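Glycerol dehydratase (Clostridium butyricum, PDB 1R9D) catalyses, without vitamin B12, the dehydration of glycerol and belongs to the glycyl-radical enzymes related to pyruvate formate lyase. Local coordinates at residues E11-L16 against V367-P372; I20-P25 against K753-I758; Q69-G74 against A307-D312; M361-A366 against P374-R379. One frame throughout, in Å; residues are numbered along the deposited sequence.

Contact 1 (E11-L16 against V367-P372); sequences ERINIL and VHVKLP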
loop_
_atom_site.group_PDB
_atom_site.type_symbol
_atom_site.label_atom_id
_atom_site.label_comp_id
_atom_site.label_asym_id
_atom_site.label_seq_id
_atom_site.Cartn_x
_atom_site.Cartn_y
_atom_site.Cartn_z
ATOM N N GLU A 11 -5.912 -53.063 -6.814
ATOM C CA GLU A 11 -7.309 -52.796 -7.113
ATOM C C GLU A 11 -7.721 -51.451 -6.515
ATOM O O GLU A 11 -8.577 -50.759 -7.059
ATOM C CB GLU A 11 -8.189 -53.919 -6.553
ATOM C CG GLU A 11 -9.679 -53.718 -6.762
ATOM C CD GLU A 11 -10.026 -53.296 -8.178
ATOM O OE1 GLU A 11 -9.417 -53.828 -9.131
ATOM O OE2 GLU A 11 -10.922 -52.437 -8.337
ATOM N N ARG A 12 -7.100 -51.088 -5.397
ATOM C CA ARG A 12 -7.397 -49.820 -4.736
ATOM C C ARG A 12 -7.197 -48.668 -5.715
ATOM O O ARG A 12 -8.023 -47.765 -5.811
ATOM C CB ARG A 12 -6.478 -49.605 -3.532
ATOM C CG ARG A 12 -6.804 -48.339 -2.740
ATOM C CD ARG A 12 -5.635 -47.894 -1.872
ATOM N NE ARG A 12 -5.201 -48.924 -0.934
ATOM C CZ ARG A 12 -5.884 -49.299 0.146
ATOM N NH1 ARG A 12 -7.046 -48.729 0.434
ATOM N NH2 ARG A 12 -5.394 -50.241 0.944
ATOM N N ILE A 13 -6.086 -48.706 -6.442
ATOM C CA ILE A 13 -5.786 -47.655 -7.408
ATOM C C ILE A 13 -6.858 -47.580 -8.492
ATOM O O ILE A 13 -7.261 -46.492 -8.899
ATOM C CB ILE A 13 -4.398 -47.879 -8.046
ATOM C CG1 ILE A 13 -3.338 -47.953 -6.944
ATOM C CG2 ILE A 13 -4.077 -46.757 -9.023
ATOM C CD1 ILE A 13 -3.387 -46.790 -5.952
ATOM N N ASN A 14 -7.335 -48.732 -8.954
ATOM C CA ASN A 14 -8.372 -48.731 -9.979
ATOM C C ASN A 14 -9.652 -48.089 -9.448
ATOM O O ASN A 14 -10.347 -47.377 -10.173
ATOM C CB ASN A 14 -8.667 -50.155 -10.462
ATOM C CG ASN A 14 -7.460 -50.813 -11.100
ATOM O OD1 ASN A 14 -6.702 -50.171 -11.830
ATOM N ND2 ASN A 14 -7.279 -52.102 -10.838
ATOM N N ILE A 15 -9.959 -48.343 -8.180
ATOM C CA ILE A 15 -11.154 -47.780 -7.560
ATOM C C ILE A 15 -11.039 -46.262 -7.409
ATOM O O ILE A 15 -11.979 -45.527 -7.711
ATOM C CB ILE A 15 -11.406 -48.407 -6.172
ATOM C CG1 ILE A 15 -11.725 -49.896 -6.331
ATOM C CG2 ILE A 15 -12.560 -47.688 -5.473
ATOM C CD1 ILE A 15 -11.837 -50.644 -5.024
ATOM N N LEU A 16 -9.884 -45.800 -6.942
ATOM C CA LEU A 16 -9.662 -44.370 -6.754
ATOM C C LEU A 16 -9.651 -43.650 -8.101
ATOM O O LEU A 16 -10.193 -42.552 -8.226
ATOM C CB LEU A 16 -8.348 -44.137 -6.007
ATOM C CG LEU A 16 -8.317 -44.682 -4.576
ATOM C CD1 LEU A 16 -6.909 -44.620 -4.029
ATOM C CD2 LEU A 16 -9.272 -43.882 -3.701
ATOM N N VAL A 367 2.164 -45.212 -15.377
ATOM C CA VAL A 367 1.547 -46.345 -16.064
ATOM C C VAL A 367 0.466 -47.008 -15.205
ATOM O O VAL A 367 -0.497 -47.568 -15.730
ATOM C CB VAL A 367 2.595 -47.404 -16.446
ATOM C CG1 VAL A 367 1.937 -48.511 -17.271
ATOM C CG2 VAL A 367 3.715 -46.755 -17.239
ATOM N N HIS A 368 0.629 -46.937 -13.888
ATOM C CA HIS A 368 -0.342 -47.519 -12.962
ATOM C C HIS A 368 -1.654 -46.743 -12.954
ATOM O O HIS A 368 -2.737 -47.330 -12.970
ATOM C CB HIS A 368 0.213 -47.534 -11.534
ATOM C CG HIS A 368 1.145 -48.670 -11.252
ATOM N ND1 HIS A 368 1.654 -48.914 -9.994
ATOM C CD2 HIS A 368 1.656 -49.630 -12.059
ATOM C CE1 HIS A 368 2.439 -49.976 -10.039
ATOM N NE2 HIS A 368 2.457 -50.430 -11.280
ATOM N N VAL A 369 -1.541 -45.419 -12.939
ATOM C CA VAL A 369 -2.696 -44.529 -12.880
ATOM C C VAL A 369 -3.260 -44.092 -14.231
ATOM O O VAL A 369 -4.472 -44.073 -14.425
ATOM C CB VAL A 369 -2.340 -43.273 -12.054
ATOM C CG1 VAL A 369 -3.528 -42.334 -11.978
ATOM C CG2 VAL A 369 -1.890 -43.692 -10.658
ATOM N N LYS A 370 -2.376 -43.724 -15.153
ATOM C CA LYS A 370 -2.776 -43.284 -16.488
ATOM C C LYS A 370 -3.796 -42.141 -16.545
ATOM O O LYS A 370 -4.762 -42.194 -17.307
ATOM C CB LYS A 370 -3.289 -44.478 -17.304
ATOM C CG LYS A 370 -2.254 -45.584 -17.480
ATOM C CD LYS A 370 -2.741 -46.686 -18.417
ATOM C CE LYS A 370 -1.694 -47.783 -18.561
ATOM N NZ LYS A 370 -2.100 -48.810 -19.568
ATOM N N LEU A 371 -3.577 -41.106 -15.741
ATOM C CA LEU A 371 -4.447 -39.934 -15.728
ATOM C C LEU A 371 -3.611 -38.755 -16.247
ATOM O O LEU A 371 -2.397 -38.865 -16.358
ATOM C CB LEU A 371 -4.954 -39.664 -14.302
ATOM C CG LEU A 371 -6.019 -40.661 -13.818
ATOM C CD1 LEU A 371 -6.414 -40.372 -12.373
ATOM C CD2 LEU A 371 -7.236 -40.561 -14.719
ATOM N N PRO A 372 -4.248 -37.617 -16.570
ATOM C CA PRO A 372 -3.540 -36.431 -17.084
ATOM C C PRO A 372 -2.450 -35.860 -16.178
ATOM O O PRO A 372 -1.412 -35.390 -16.662
ATOM C CB PRO A 372 -4.666 -35.427 -17.306
ATOM C CG PRO A 372 -5.846 -36.301 -17.602
ATOM C CD PRO A 372 -5.701 -37.386 -16.568
#
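With chi1 at -57°, I13 places CG1 beside its backbone N and CG2 opposite that N, and CG2 is the methyl that reaches the end of helix 357-369. Across from it, V369 has CG1 anti to its own N (chi1 -180°), which leaves CG2 for the meeting. I13 CG2 and V369 CG2 are 4.1 Å apart, and the two side chains run across each other at about a right angle. The same isoleucine methyl also faces the backbone: I13 CG2 stands 4.2 Å from H368 O. It is a small, buried van der Waals touch, methyl on methyl and methyl on a backbone carbonyl.

H368 offers its backbone here while its ring leads away, held at both nitrogens: ND1 bonds to D312 OD2 and NE2 to S7 OG. Within helix 11-22, one residue on from I13, N14 ND2 gives E11 OE1 a bond of 3.2 Å that is nearly straight at 173°. The bond lies in the amide plane but meets the carboxylate from well above its plane. Just past V369, K370 takes positive phi, ending the helix, and L371 packs back on K17 and L21 of helix 11-22.

Helix 304-317 packs against both partners, I13 on D312 and V369 on W315, so helices 11-22, 304-317 and 357-369 meet here; strand 375-380 follows helix 357-369 in sequence.

Contact 2 (I20-P25 against K753-I758); sequences ILNAKP and KYQDLI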
loop_
_atom_site.group_PDB
_atom_site.type_symbol
_atom_site.label_atom_id
_atom_site.label_comp_id
_atom_site.label_asym_id
_atom_site.label_seq_id
_atom_site.Cartn_x
_atom_site.Cartn_y
_atom_site.Cartn_z
ATOM N N ILE A 20 -12.224 -40.381 -9.984
ATOM C CA ILE A 20 -11.861 -39.185 -10.736
ATOM C C ILE A 20 -12.635 -39.099 -12.058
ATOM O O ILE A 20 -13.302 -38.105 -12.335
ATOM C CB ILE A 20 -10.350 -39.166 -11.071
ATOM C CG1 ILE A 20 -9.511 -39.231 -9.788
ATOM C CG2 ILE A 20 -10.021 -37.922 -11.881
ATOM C CD1 ILE A 20 -9.619 -38.007 -8.899
ATOM N N LEU A 21 -12.545 -40.150 -12.869
ATOM C CA LEU A 21 -13.210 -40.173 -14.169
ATOM C C LEU A 21 -14.735 -40.181 -14.141
ATOM O O LEU A 21 -15.374 -39.629 -15.033
ATOM C CB LEU A 21 -12.703 -41.361 -14.989
ATOM C CG LEU A 21 -11.218 -41.273 -15.357
ATOM C CD1 LEU A 21 -10.801 -42.509 -16.122
ATOM C CD2 LEU A 21 -10.971 -40.013 -16.178
ATOM N N ASN A 22 -15.328 -40.805 -13.129
ATOM C CA ASN A 22 -16.785 -40.846 -13.048
ATOM C C ASN A 22 -17.365 -39.588 -12.415
ATOM O O ASN A 22 -18.581 -39.391 -12.391
ATOM C CB ASN A 22 -17.241 -42.083 -12.271
ATOM C CG ASN A 22 -16.966 -43.367 -13.022
ATOM O OD1 ASN A 22 -17.125 -43.423 -14.242
ATOM N ND2 ASN A 22 -16.559 -44.409 -12.302
ATOM N N ALA A 23 -16.491 -38.729 -11.908
ATOM C CA ALA A 23 -16.935 -37.494 -11.284
ATOM C C ALA A 23 -17.563 -36.576 -12.322
ATOM O O ALA A 23 -17.316 -36.712 -13.524
ATOM C CB ALA A 23 -15.755 -36.789 -10.611
ATOM N N LYS A 24 -18.388 -35.653 -11.848
ATOM C CA LYS A 24 -19.039 -34.674 -12.705
ATOM C C LYS A 24 -18.533 -33.322 -12.210
ATOM O O LYS A 24 -19.121 -32.718 -11.311
ATOM C CB LYS A 24 -20.558 -34.774 -12.558
ATOM C CG LYS A 24 -21.102 -36.147 -12.940
ATOM C CD LYS A 24 -22.561 -36.310 -12.545
ATOM C CE LYS A 24 -23.054 -37.720 -12.858
ATOM N NZ LYS A 24 -24.440 -37.962 -12.350
ATOM N N PRO A 25 -17.414 -32.843 -12.783
ATOM C CA PRO A 25 -16.816 -31.562 -12.396
ATOM C C PRO A 25 -17.849 -30.469 -12.161
ATOM O O PRO A 25 -18.710 -30.228 -13.001
ATOM C CB PRO A 25 -15.891 -31.249 -13.570
ATOM C CG PRO A 25 -15.427 -32.609 -13.979
ATOM C CD PRO A 25 -16.728 -33.396 -13.965
ATOM N N LYS A 753 -17.284 -44.211 -25.021
ATOM C CA LYS A 753 -16.470 -45.419 -25.103
ATOM C C LYS A 753 -14.977 -45.181 -24.883
ATOM O O LYS A 753 -14.208 -46.138 -24.774
ATOM C CB LYS A 753 -16.666 -46.093 -26.467
ATOM C CG LYS A 753 -18.115 -46.393 -26.824
ATOM C CD LYS A 753 -18.753 -47.351 -25.826
ATOM C CE LYS A 753 -20.195 -47.669 -26.206
ATOM N NZ LYS A 753 -20.842 -48.573 -25.211
ATOM N N TYR A 754 -14.572 -43.916 -24.809
ATOM C CA TYR A 754 -13.158 -43.584 -24.624
ATOM C C TYR A 754 -12.880 -42.614 -23.477
ATOM O O TYR A 754 -12.091 -41.677 -23.624
ATOM C CB TYR A 754 -12.590 -43.002 -25.923
ATOM C CG TYR A 754 -12.642 -43.967 -27.081
ATOM C CD1 TYR A 754 -13.823 -44.165 -27.797
ATOM C CD2 TYR A 754 -11.529 -44.733 -27.421
ATOM C CE1 TYR A 754 -13.896 -45.109 -28.819
ATOM C CE2 TYR A 754 -11.589 -45.679 -28.438
ATOM C CZ TYR A 754 -12.777 -45.863 -29.131
ATOM O OH TYR A 754 -12.846 -46.816 -30.119
ATOM N N GLN A 755 -13.511 -42.842 -22.331
ATOM C CA GLN A 755 -13.319 -41.963 -21.180
ATOM C C GLN A 755 -11.893 -41.915 -20.632
ATOM O O GLN A 755 -11.465 -40.888 -20.102
ATOM C CB GLN A 755 -14.278 -42.358 -20.054
ATOM C CG GLN A 755 -15.710 -41.928 -20.293
ATOM C CD GLN A 755 -16.639 -42.366 -19.182
ATOM O OE1 GLN A 755 -16.403 -42.077 -18.003
ATOM N NE2 GLN A 755 -17.708 -43.070 -19.551
ATOM N N ASP A 756 -11.157 -43.012 -20.764
ATOM C CA ASP A 756 -9.797 -43.072 -20.240
ATOM C C ASP A 756 -8.703 -42.719 -21.250
ATOM O O ASP A 756 -7.520 -42.848 -20.949
ATOM C CB ASP A 756 -9.529 -44.466 -19.671
ATOM C CG ASP A 756 -9.317 -45.504 -20.756
ATOM O OD1 ASP A 756 -10.051 -45.470 -21.767
ATOM O OD2 ASP A 756 -8.421 -46.358 -20.594
ATOM N N LEU A 757 -9.095 -42.279 -22.441
ATOM C CA LEU A 757 -8.119 -41.927 -23.474
ATOM C C LEU A 757 -7.397 -40.626 -23.130
ATOM O O LEU A 757 -8.025 -39.579 -22.999
ATOM C CB LEU A 757 -8.813 -41.780 -24.833
ATOM C CG LEU A 757 -7.922 -41.300 -25.989
ATOM C CD1 LEU A 757 -6.842 -42.328 -26.271
ATOM C CD2 LEU A 757 -8.772 -41.066 -27.227
ATOM N N ILE A 758 -6.075 -40.704 -22.993
ATOM C CA ILE A 758 -5.254 -39.537 -22.669
ATOM C C ILE A 758 -4.436 -39.124 -23.886
ATOM O O ILE A 758 -3.947 -39.978 -24.624
ATOM C CB ILE A 758 -4.257 -39.836 -21.530
ATOM C CG1 ILE A 758 -4.992 -40.414 -20.317
ATOM C CG2 ILE A 758 -3.519 -38.550 -21.137
ATOM C CD1 ILE A 758 -6.035 -39.482 -19.733
#
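The amides of N22 and Q755 approach by their oxygens, with their planes turned 76° to each other. N22 OD1 comes to 4.1 Å from Q755 OE1, and a second oxygen, L21 O, lies 4.0 Å from that same OE1. N22 OD1 and L21 O sit a little to opposite sides of the Q755 amide plane, near the oxygen end, and the two amides do not stack face on face. Three acceptors converging in this way form no bond among themselves, so they only abut. The nitrogen end of the Q755 amide is turned back on its own chain, where NE2 makes a weak bond to E752 O.

The segment 753-758 is built round a type I beta turn from Y754 to L757, closed by L757 N to Y754 O at 3.3 Å. It leads into strand 758-760, and strand 765-767 follows; between these two lies G763, the predicted site of the glycine radical. The end of helix 11-22 thus rests at the surface against a turn of the glycine-radical region. Q755 O accepts a bond from Q767 NE2, which ties the turn to strand 765-767, and L21 also packs on Q767.

L21 supplies the methyls, and its two branches divide the work: CD1 meets D756 CB at 4.2 Å, while CD2 lies against the backbone carbonyl, 4.1 Å from Q755 O. D756 carries its carboxylate away from the helix, so its CB is the part presented.

Contact 3 (Q69-G74 against A307-D312); sequences QELIVG and AQELID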
loop_
_atom_site.group_PDB
_atom_site.type_symbol
_atom_site.label_atom_id
_atom_site.label_comp_id
_atom_site.label_asym_id
_atom_site.label_seq_id
_atom_site.Cartn_x
_atom_site.Cartn_y
_atom_site.Cartn_z
ATOM N N GLN A 69 -11.702 -45.838 0.340
ATOM C CA GLN A 69 -10.447 -46.526 0.039
ATOM C C GLN A 69 -9.179 -45.671 -0.064
ATOM O O GLN A 69 -8.128 -46.173 -0.455
ATOM C CB GLN A 69 -10.604 -47.353 -1.243
ATOM C CG GLN A 69 -11.694 -48.421 -1.176
ATOM C CD GLN A 69 -11.561 -49.318 0.047
ATOM O OE1 GLN A 69 -10.486 -49.854 0.329
ATOM N NE2 GLN A 69 -12.661 -49.489 0.778
ATOM N N GLU A 70 -9.265 -44.394 0.290
ATOM C CA GLU A 70 -8.090 -43.526 0.224
ATOM C C GLU A 70 -7.052 -43.841 1.300
ATOM O O GLU A 70 -7.400 -44.172 2.435
ATOM C CB GLU A 70 -8.500 -42.052 0.356
ATOM C CG GLU A 70 -8.949 -41.391 -0.942
ATOM C CD GLU A 70 -9.194 -39.894 -0.785
ATOM O OE1 GLU A 70 -9.146 -39.175 -1.807
ATOM O OE2 GLU A 70 -9.443 -39.437 0.354
ATOM N N LEU A 71 -5.775 -43.743 0.932
ATOM C CA LEU A 71 -4.679 -43.957 1.871
ATOM C C LEU A 71 -4.107 -42.575 2.195
ATOM O O LEU A 71 -3.629 -42.323 3.303
ATOM C CB LEU A 71 -3.587 -44.841 1.260
ATOM C CG LEU A 71 -3.853 -46.343 1.111
ATOM C CD1 LEU A 71 -2.678 -47.003 0.410
ATOM C CD2 LEU A 71 -4.068 -46.970 2.481
ATOM N N ILE A 72 -4.164 -41.686 1.211
ATOM C CA ILE A 72 -3.684 -40.312 1.358
ATOM C C ILE A 72 -4.936 -39.442 1.347
ATOM O O ILE A 72 -5.691 -39.450 0.377
ATOM C CB ILE A 72 -2.762 -39.909 0.177
ATOM C CG1 ILE A 72 -1.484 -40.754 0.198
ATOM C CG2 ILE A 72 -2.443 -38.412 0.245
ATOM C CD1 ILE A 72 -0.580 -40.499 1.398
ATOM N N VAL A 73 -5.161 -38.690 2.420
ATOM C CA VAL A 73 -6.359 -37.865 2.509
ATOM C C VAL A 73 -6.150 -36.361 2.361
ATOM O O VAL A 73 -5.053 -35.848 2.570
ATOM C CB VAL A 73 -7.103 -38.129 3.844
ATOM C CG1 VAL A 73 -7.564 -39.579 3.899
ATOM C CG2 VAL A 73 -6.192 -37.824 5.022
ATOM N N GLY A 74 -7.231 -35.672 2.012
ATOM C CA GLY A 74 -7.201 -34.234 1.819
ATOM C C GLY A 74 -7.890 -33.908 0.509
ATOM O O GLY A 74 -7.310 -34.092 -0.564
ATOM N N ALA A 307 5.117 -48.756 -0.920
ATOM C CA ALA A 307 5.680 -47.446 -1.227
ATOM C C ALA A 307 5.132 -47.026 -2.586
ATOM O O ALA A 307 4.739 -45.877 -2.783
ATOM C CB ALA A 307 7.210 -47.515 -1.271
ATOM N N GLN A 308 5.092 -47.970 -3.522
ATOM C CA GLN A 308 4.578 -47.684 -4.854
ATOM C C GLN A 308 3.085 -47.371 -4.817
ATOM O O GLN A 308 2.617 -46.498 -5.541
ATOM C CB GLN A 308 4.835 -48.860 -5.800
ATOM C CG GLN A 308 4.383 -48.603 -7.236
ATOM C CD GLN A 308 5.202 -47.518 -7.931
ATOM O OE1 GLN A 308 6.422 -47.622 -8.044
ATOM N NE2 GLN A 308 4.525 -46.477 -8.405
ATOM N N GLU A 309 2.329 -48.076 -3.979
ATOM C CA GLU A 309 0.892 -47.816 -3.891
ATOM C C GLU A 309 0.631 -46.410 -3.342
ATOM O O GLU A 309 -0.305 -45.735 -3.767
ATOM C CB GLU A 309 0.198 -48.874 -3.011
ATOM C CG GLU A 309 -1.318 -48.707 -2.897
ATOM C CD GLU A 309 -1.999 -49.871 -2.177
ATOM O OE1 GLU A 309 -1.406 -50.413 -1.223
ATOM O OE2 GLU A 309 -3.134 -50.236 -2.558
ATOM N N LEU A 310 1.466 -45.965 -2.407
ATOM C CA LEU A 310 1.313 -44.631 -1.827
ATOM C C LEU A 310 1.596 -43.558 -2.877
ATOM O O LEU A 310 0.913 -42.529 -2.937
ATOM C CB LEU A 310 2.258 -44.459 -0.636
ATOM C CG LEU A 310 1.866 -45.233 0.629
ATOM C CD1 LEU A 310 2.943 -45.081 1.683
ATOM C CD2 LEU A 310 0.532 -44.715 1.144
ATOM N N ILE A 311 2.611 -43.798 -3.700
ATOM C CA ILE A 311 2.945 -42.853 -4.759
ATOM C C ILE A 311 1.772 -42.820 -5.743
ATOM O O ILE A 311 1.373 -41.755 -6.210
ATOM C CB ILE A 311 4.265 -43.261 -5.465
ATOM C CG1 ILE A 311 5.433 -43.086 -4.489
ATOM C CG2 ILE A 311 4.491 -42.410 -6.713
ATOM C CD1 ILE A 311 6.798 -43.434 -5.067
ATOM N N ASP A 312 1.200 -43.987 -6.037
ATOM C CA ASP A 312 0.059 -44.045 -6.945
ATOM C C ASP A 312 -1.100 -43.223 -6.387
ATOM O O ASP A 312 -1.810 -42.552 -7.136
ATOM C CB ASP A 312 -0.405 -45.493 -7.162
ATOM C CG ASP A 312 0.620 -46.341 -7.900
ATOM O OD1 ASP A 312 1.520 -45.770 -8.557
ATOM O OD2 ASP A 312 0.516 -47.588 -7.830
#
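L71 puts its CD1 methyl over the face of the E309 carboxylate, 3.9 Å from E309 CD, and the same methyl touches L310 CD2 at 4.0 Å. L71 CB adds a second brush with the L310 methyl CD2, at 4.1 Å. The next residue, I72, is more distant: its CG1 is 4.3 Å from L310 O and its CD1 4.4 Å from L310 CD2. L310 CD2 is thus shared by both loop side chains.

E309 can reach L71 because its chain is extended, with CG anti to the backbone N (chi1 -178°). Its carboxylate is fixed from beyond the contact: OE2 takes a hydrogen bond from T10 OG1 and a salt bridge from R12 NE. R12 also binds the loop directly, through NH1 to Q69 O, so one arginine ties the helix acid to the loop backbone. On the far side of the helix, Q308 NE2 donates to D312 OD1 at 3.1 Å, tilted about 38° out of the carboxylate plane.

The loop is also held from behind by helix 260-277, where Y261 OH bonds to L71 O, Q265 NE2 to V73 O and W268 NE1 to G74 O. An irregular loop thus lays L71 and I72 on helix 304-317, with the E309 carboxylate beside the leucine, in the helical shell of the pyruvate formate lyase-like region.

Contact 4 (M361-A366 against P374-R379); sequences MALEAA and PSLSVR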
loop_
_atom_site.group_PDB
_atom_site.type_symbol
_atom_site.label_atom_id
_atom_site.label_comp_id
_atom_site.label_asym_id
_atom_site.label_seq_id
_atom_site.Cartn_x
_atom_site.Cartn_y
_atom_site.Cartn_z
ATOM N N MET A 361 10.059 -45.124 -9.585
ATOM C CA MET A 361 8.705 -45.354 -9.096
ATOM C C MET A 361 7.753 -44.311 -9.661
ATOM O O MET A 361 6.559 -44.563 -9.811
ATOM C CB MET A 361 8.673 -45.325 -7.567
ATOM C CG MET A 361 9.410 -46.492 -6.929
ATOM S SD MET A 361 9.138 -46.582 -5.152
ATOM C CE MET A 361 10.414 -45.512 -4.571
ATOM N N ALA A 362 8.283 -43.135 -9.984
ATOM C CA ALA A 362 7.457 -42.078 -10.547
ATOM C C ALA A 362 7.049 -42.482 -11.957
ATOM O O ALA A 362 5.899 -42.294 -12.364
ATOM C CB ALA A 362 8.233 -40.759 -10.575
ATOM N N LEU A 363 7.998 -43.039 -12.704
ATOM C CA LEU A 363 7.722 -43.485 -14.064
ATOM C C LEU A 363 6.693 -44.617 -14.001
ATOM O O LEU A 363 5.776 -44.688 -14.815
ATOM C CB LEU A 363 9.013 -43.975 -14.729
ATOM C CG LEU A 363 10.132 -42.933 -14.914
ATOM C CD1 LEU A 363 11.365 -43.596 -15.517
ATOM C CD2 LEU A 363 9.648 -41.817 -15.818
ATOM N N GLU A 364 6.851 -45.492 -13.013
ATOM C CA GLU A 364 5.944 -46.620 -12.835
ATOM C C GLU A 364 4.528 -46.126 -12.526
ATOM O O GLU A 364 3.554 -46.639 -13.071
ATOM C CB GLU A 364 6.447 -47.513 -11.694
ATOM C CG GLU A 364 5.893 -48.925 -11.707
ATOM C CD GLU A 364 6.573 -49.809 -12.742
ATOM O OE1 GLU A 364 6.123 -50.959 -12.932
ATOM O OE2 GLU A 364 7.563 -49.356 -13.360
ATOM N N ALA A 365 4.422 -45.124 -11.656
ATOM C CA ALA A 365 3.125 -44.566 -11.274
ATOM C C ALA A 365 2.326 -44.036 -12.458
ATOM O O ALA A 365 1.101 -44.157 -12.492
ATOM C CB ALA A 365 3.313 -43.454 -10.237
ATOM N N ALA A 366 3.011 -43.444 -13.432
ATOM C CA ALA A 366 2.319 -42.911 -14.601
ATOM C C ALA A 366 1.577 -44.022 -15.348
ATOM O O ALA A 366 0.487 -43.800 -15.883
ATOM C CB ALA A 366 3.314 -42.219 -15.533
ATOM N N PRO A 374 0.166 -36.193 -12.612
ATOM C CA PRO A 374 0.861 -34.913 -12.785
ATOM C C PRO A 374 1.542 -34.872 -14.147
ATOM O O PRO A 374 1.636 -35.892 -14.833
ATOM C CB PRO A 374 1.875 -34.926 -11.654
ATOM C CG PRO A 374 2.253 -36.374 -11.599
ATOM C CD PRO A 374 0.909 -37.065 -11.685
ATOM N N SER A 375 2.003 -33.689 -14.540
ATOM C CA SER A 375 2.704 -33.535 -15.807
ATOM C C SER A 375 4.106 -34.067 -15.535
ATOM O O SER A 375 5.008 -33.309 -15.162
ATOM C CB SER A 375 2.752 -32.058 -16.207
ATOM O OG SER A 375 1.447 -31.554 -16.463
ATOM N N LEU A 376 4.270 -35.378 -15.698
ATOM C CA LEU A 376 5.541 -36.048 -15.440
ATOM C C LEU A 376 6.613 -35.677 -16.460
ATOM O O LEU A 376 6.363 -35.658 -17.668
ATOM C CB LEU A 376 5.341 -37.566 -15.426
ATOM C CG LEU A 376 6.560 -38.422 -15.072
ATOM C CD1 LEU A 376 7.094 -38.030 -13.701
ATOM C CD2 LEU A 376 6.171 -39.893 -15.083
ATOM N N SER A 377 7.814 -35.414 -15.956
ATOM C CA SER A 377 8.932 -34.997 -16.791
ATOM C C SER A 377 10.228 -35.659 -16.353
ATOM O O SER A 377 10.324 -36.182 -15.246
ATOM C CB SER A 377 9.097 -33.481 -16.680
ATOM O OG SER A 377 7.899 -32.806 -17.017
ATOM N N VAL A 378 11.233 -35.632 -17.225
ATOM C CA VAL A 378 12.528 -36.196 -16.888
ATOM C C VAL A 378 13.631 -35.247 -17.362
ATOM O O VAL A 378 13.502 -34.593 -18.398
ATOM C CB VAL A 378 12.765 -37.595 -17.539
ATOM C CG1 VAL A 378 11.674 -38.578 -17.097
ATOM C CG2 VAL A 378 12.801 -37.475 -19.057
ATOM N N ARG A 379 14.693 -35.145 -16.580
ATOM C CA ARG A 379 15.824 -34.303 -16.953
ATOM C C ARG A 379 16.833 -35.222 -17.623
ATOM O O ARG A 379 17.020 -36.360 -17.194
ATOM C CB ARG A 379 16.442 -33.648 -15.715
ATOM C CG ARG A 379 15.682 -32.427 -15.231
ATOM C CD ARG A 379 16.286 -31.844 -13.962
ATOM N NE ARG A 379 17.728 -31.651 -14.088
ATOM C CZ ARG A 379 18.479 -31.045 -13.177
ATOM N NH1 ARG A 379 17.920 -30.561 -12.075
ATOM N NH2 ARG A 379 19.793 -30.940 -13.360
#
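L376 does most of the apolar work, its CD2 methyl lodged among the side chains of helix 357-369. Its CB points toward the helix, and CG, anti to the backbone N (chi1 -176°), carries CD2 to within 3.7 Å of A366 CB and 4.0 Å of L363 CD2, while CD1 touches A362 CB at 4.3 Å. A362 and A366 present only CB methyls to the leucine. L363 CD2 also reaches V378 CG1 at 4.0 Å, crossing both L376 and V378 at about a right angle. L395 of helix 386-397 closes in on L363, A366 and L376.

One contact involves the backbone: L376 CD2 lies 3.6 Å from A362 O, a packing contact.

Polar links run outward from the pair. On the strand's other face S377 OG bonds to N341 OD1 of the adjacent strand 341-344, and S377 pairs through its backbone with L342 and V344.

The axes of 361-366 and 375-379 come within 9.6 Å and run roughly antiparallel, at 145°. Strands 341-344 and 375-380 are parallel neighbours with helix 357-369 between them in sequence, so this is the packing of a beta-alpha-beta crossover.

In the fold
Contacts 1, 3 and 4 are buried, while contact 2 lies at the surface. Helix 11-22 serves both contact 1 and contact 2, and L371 of the first touches I20 and L21 of the second. Helix 357-369 likewise carries contacts 1 and 4, one at its end, the other along its strand-facing side. Helix 304-317, which belongs to contact 3, packs on contact 1 and touches contact 4, where Q308 NE2 bonds to M361 O. Contacts 1 and 4 are methyl packing with a backbone carbonyl in each, contact 3 mixes methyls with a carboxylate, and contact 2 sets amide oxygens beside a leucine.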